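Local coordinates for protein monoglyceride lipase (PDB 4ZWN) that hydrolyses monoacylglycerols, preferably monounsaturated ones, to free fatty acids and glycerol, and also takes part in the breakdown of fatty acid ethyl esters, at residues A[269-281]-A[293-305]. The protein carries 2 engineered substitutions. Residues are numbered along the deposited sequence; the frame is centred on the assembly and turned at random.
Sequences GQDDTINDPKGSE and ELKLYPGARHSIF
His302 ND1 donates to Asp272 OD2 over 2.9 Å in an almost straight bond; the oxygen lies in the imidazole plane, while ND1 meets it on the syn side, tilted out of the carboxylate plane. Asp272 OD1 accepts from the backbone N of Ile274, an Asx turn, and from that of Asn275, the wider Asx motif, which help to fix the carboxylate's rotation; a short acidic side chain suits a place needing acceptors on two sides. With an asparagine in place of Asp272, either His302 ND1 or the N-H groups of Ile274 and Asn275 would probably lose their acceptor.

Ile274 lies over one face of the ring, its CB 4.0 Å from the ring centroid in a CH-pi contact. Asn275 ND2, hydrogen-bonded to Ser144 OG, approaches the edge at CE1, its amide nearly perpendicular to the ring.

Backbone bonds join the two segments: Gln270 N donates to Tyr297 O (2.9 Å) and Asp271 N to Ala300 O. Gly269 suits the close passage, since a CB would collide with Arg301 O.

Farther along, leucines suit the helix-facing side of the edge strand: with CG anti to its backbone N (chi1 167°), Leu294 brings CD1 to Ser280 CB (3.8 Å) and CD2 to Glu281 CG (3.6 Å). Leu296 CD1 packs against Gln270 OE1 and Glu281 OE2, and its CD2 approaches Pro277 CB.

Strand 264-269, helix 277-286 and strand 292-297 form a beta-alpha-beta crossover of the alpha/beta-hydrolase fold, whose post-strand loops bring Asp272 and His302 together, consistent with a catalytic triad completed by Ser144 on the nucleophile elbow.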
# COMPACT_ATOMS: atom_id res chain seq x y z
N GLY A 269 -0.26 12.67 3.60
CA GLY A 269 -0.96 13.93 3.45
C GLY A 269 -1.19 14.58 4.79
O GLY A 269 -1.61 13.92 5.75
N GLN A 270 -0.91 15.87 4.88
CA GLN A 270 -1.06 16.60 6.12
C GLN A 270 -2.52 16.65 6.54
O GLN A 270 -2.84 16.62 7.73
CB GLN A 270 -0.49 18.02 5.98
CG GLN A 270 -0.55 18.84 7.26
CD GLN A 270 0.32 18.28 8.37
OE1 GLN A 270 1.55 18.35 8.31
NE2 GLN A 270 -0.32 17.72 9.39
N ASP A 271 -3.41 16.71 5.55
CA ASP A 271 -4.84 16.82 5.83
C ASP A 271 -5.54 15.46 5.83
O ASP A 271 -6.77 15.39 5.73
CB ASP A 271 -5.51 17.74 4.80
CG ASP A 271 -4.97 19.15 4.85
OD1 ASP A 271 -4.37 19.52 5.88
OD2 ASP A 271 -5.14 19.88 3.85
N ASP A 272 -4.76 14.40 5.95
CA ASP A 272 -5.30 13.05 6.02
C ASP A 272 -6.14 12.89 7.29
O ASP A 272 -5.61 12.95 8.40
CB ASP A 272 -4.18 12.01 5.97
CG ASP A 272 -4.69 10.60 5.74
OD1 ASP A 272 -5.87 10.32 6.01
OD2 ASP A 272 -3.88 9.75 5.30
N THR A 273 -7.44 12.69 7.12
CA THR A 273 -8.33 12.51 8.26
C THR A 273 -8.82 11.08 8.35
O THR A 273 -9.76 10.77 9.09
CB THR A 273 -9.54 13.46 8.19
OG1 THR A 273 -10.19 13.30 6.92
CG2 THR A 273 -9.09 14.90 8.34
N ILE A 274 -8.18 10.19 7.60
CA ILE A 274 -8.46 8.77 7.67
C ILE A 274 -7.42 8.08 8.54
O ILE A 274 -7.74 7.49 9.57
CB ILE A 274 -8.50 8.13 6.26
CG1 ILE A 274 -9.63 8.75 5.44
CG2 ILE A 274 -8.68 6.62 6.36
CD1 ILE A 274 -9.78 8.17 4.05
N ASN A 275 -6.15 8.17 8.13
CA ASN A 275 -5.04 7.70 8.95
C ASN A 275 -4.28 8.87 9.54
O ASN A 275 -3.80 9.74 8.81
CB ASN A 275 -4.10 6.81 8.13
CG ASN A 275 -4.75 5.52 7.68
OD1 ASN A 275 -5.80 5.13 8.19
ND2 ASN A 275 -4.14 4.86 6.70
N ASP A 276 -4.16 8.90 10.87
CA ASP A 276 -3.52 10.02 11.55
C ASP A 276 -2.04 10.14 11.22
O ASP A 276 -1.29 9.16 11.33
CB ASP A 276 -3.71 9.89 13.06
CG ASP A 276 -3.63 11.23 13.78
OD1 ASP A 276 -2.75 12.05 13.44
OD2 ASP A 276 -4.46 11.47 14.68
N PRO A 277 -1.61 11.34 10.80
CA PRO A 277 -0.18 11.63 10.58
C PRO A 277 0.66 11.38 11.83
O PRO A 277 1.87 11.19 11.71
CB PRO A 277 -0.18 13.11 10.21
CG PRO A 277 -1.52 13.33 9.60
CD PRO A 277 -2.46 12.46 10.38
N LYS A 278 0.03 11.38 13.00
CA LYS A 278 0.72 11.10 14.26
C LYS A 278 1.41 9.74 14.24
O LYS A 278 2.48 9.57 14.83
CB LYS A 278 -0.27 11.16 15.44
CG LYS A 278 -0.67 12.57 15.87
CD LYS A 278 -1.72 12.53 16.99
CE LYS A 278 -2.11 13.93 17.44
NZ LYS A 278 -2.63 14.77 16.33
N GLY A 279 0.80 8.77 13.56
CA GLY A 279 1.37 7.44 13.46
C GLY A 279 2.69 7.41 12.71
O GLY A 279 3.65 6.77 13.14
N SER A 280 2.73 8.11 11.58
CA SER A 280 3.94 8.20 10.78
C SER A 280 5.04 8.98 11.49
O SER A 280 6.22 8.63 11.42
CB SER A 280 3.63 8.84 9.42
OG SER A 280 2.67 8.09 8.70
N GLU A 281 4.65 10.05 12.19
CA GLU A 281 5.62 10.86 12.92
C GLU A 281 6.33 10.05 14.00
O GLU A 281 7.55 10.13 14.14
CB GLU A 281 4.94 12.08 13.55
CG GLU A 281 4.46 13.11 12.54
CD GLU A 281 3.57 14.17 13.16
OE1 GLU A 281 3.04 13.93 14.27
OE2 GLU A 281 3.41 15.24 12.54
N GLU A 293 13.12 8.95 6.77
CA GLU A 293 12.55 10.27 6.53
C GLU A 293 11.02 10.25 6.47
O GLU A 293 10.42 9.32 5.94
CB GLU A 293 13.10 10.86 5.23
CG GLU A 293 12.63 12.28 4.94
CD GLU A 293 13.07 12.77 3.58
OE1 GLU A 293 13.66 11.97 2.82
OE2 GLU A 293 12.83 13.95 3.26
N LEU A 294 10.40 11.29 7.02
CA LEU A 294 8.97 11.51 6.86
C LEU A 294 8.71 12.78 6.06
O LEU A 294 9.28 13.83 6.35
CB LEU A 294 8.28 11.61 8.22
CG LEU A 294 6.84 12.14 8.20
CD1 LEU A 294 5.92 11.18 7.46
CD2 LEU A 294 6.34 12.40 9.60
N LYS A 295 7.87 12.67 5.04
CA LYS A 295 7.43 13.83 4.28
C LYS A 295 5.93 14.06 4.45
O LYS A 295 5.12 13.16 4.19
CB LYS A 295 7.78 13.68 2.80
CG LYS A 295 9.25 13.91 2.47
CD LYS A 295 9.48 13.93 0.96
CE LYS A 295 10.95 14.14 0.63
NZ LYS A 295 11.47 15.42 1.21
N LEU A 296 5.57 15.25 4.91
CA LEU A 296 4.18 15.63 5.06
C LEU A 296 3.81 16.61 3.95
O LEU A 296 4.59 17.51 3.63
CB LEU A 296 3.92 16.25 6.43
CG LEU A 296 4.13 15.31 7.63
CD1 LEU A 296 3.96 16.06 8.94
CD2 LEU A 296 3.17 14.14 7.55
N TYR A 297 2.63 16.43 3.36
CA TYR A 297 2.24 17.25 2.22
C TYR A 297 1.02 18.11 2.51
O TYR A 297 -0.08 17.59 2.69
CB TYR A 297 1.99 16.37 1.00
CG TYR A 297 3.23 15.64 0.53
CD1 TYR A 297 4.05 16.19 -0.44
CD2 TYR A 297 3.59 14.41 1.07
CE1 TYR A 297 5.19 15.54 -0.87
CE2 TYR A 297 4.73 13.75 0.65
CZ TYR A 297 5.53 14.32 -0.32
OH TYR A 297 6.66 13.67 -0.75
N PRO A 298 1.22 19.41 2.52
CA PRO A 298 0.15 20.36 2.79
C PRO A 298 -0.89 20.36 1.72
O PRO A 298 -0.58 20.34 0.56
CB PRO A 298 0.88 21.68 2.80
CG PRO A 298 2.25 21.33 3.18
CD PRO A 298 2.52 20.06 2.50
N GLY A 299 -2.15 20.37 2.12
CA GLY A 299 -3.25 20.33 1.20
C GLY A 299 -3.58 18.97 0.70
O GLY A 299 -4.50 18.78 -0.05
N ALA A 300 -2.82 17.98 1.10
CA ALA A 300 -3.08 16.65 0.62
C ALA A 300 -3.84 15.83 1.63
O ALA A 300 -3.90 16.16 2.76
CB ALA A 300 -1.81 15.97 0.19
N ARG A 301 -4.46 14.79 1.17
CA ARG A 301 -5.36 14.01 1.96
C ARG A 301 -4.88 12.59 1.93
O ARG A 301 -3.72 12.35 1.80
CB ARG A 301 -6.76 14.13 1.41
CG ARG A 301 -7.37 15.47 1.71
CD ARG A 301 -8.84 15.55 1.43
NE ARG A 301 -9.32 16.90 1.65
CZ ARG A 301 -10.52 17.37 1.32
NH1 ARG A 301 -11.41 16.63 0.73
NH2 ARG A 301 -10.81 18.61 1.56
N HIS A 302 -5.77 11.65 2.07
CA HIS A 302 -5.37 10.24 2.11
C HIS A 302 -4.67 9.51 0.96
O HIS A 302 -3.55 9.02 1.12
CB HIS A 302 -6.61 9.43 2.47
CG HIS A 302 -6.30 8.03 2.91
ND1 HIS A 302 -5.37 7.75 3.88
CD2 HIS A 302 -6.81 6.84 2.52
CE1 HIS A 302 -5.31 6.44 4.07
NE2 HIS A 302 -6.18 5.86 3.25
N SER A 303 -5.33 9.42 -0.19
CA SER A 303 -4.81 8.65 -1.32
C SER A 303 -3.94 9.55 -2.20
O SER A 303 -4.34 9.93 -3.30
CB SER A 303 -5.93 8.04 -2.16
OG SER A 303 -6.68 7.10 -1.41
N ILE A 304 -2.74 9.87 -1.72
CA ILE A 304 -1.88 10.84 -2.39
C ILE A 304 -1.19 10.28 -3.63
O ILE A 304 -0.78 11.04 -4.51
CB ILE A 304 -0.80 11.37 -1.42
CG1 ILE A 304 0.03 10.21 -0.85
CG2 ILE A 304 -1.43 12.17 -0.30
CD1 ILE A 304 1.14 10.65 0.08
N PHE A 305 -1.06 8.96 -3.71
CA PHE A 305 -0.36 8.32 -4.81
C PHE A 305 -1.29 7.83 -5.91
O PHE A 305 -0.83 7.27 -6.91
CB PHE A 305 0.47 7.14 -4.31
CG PHE A 305 1.84 7.50 -3.85
CD1 PHE A 305 2.85 7.75 -4.77
CD2 PHE A 305 2.14 7.58 -2.50
CE1 PHE A 305 4.12 8.08 -4.35
CE2 PHE A 305 3.41 7.90 -2.07
CZ PHE A 305 4.41 8.15 -3.00
O HOH W 1 -1.87 9.88 3.13
O HOH W 2 -2.17 21.17 4.94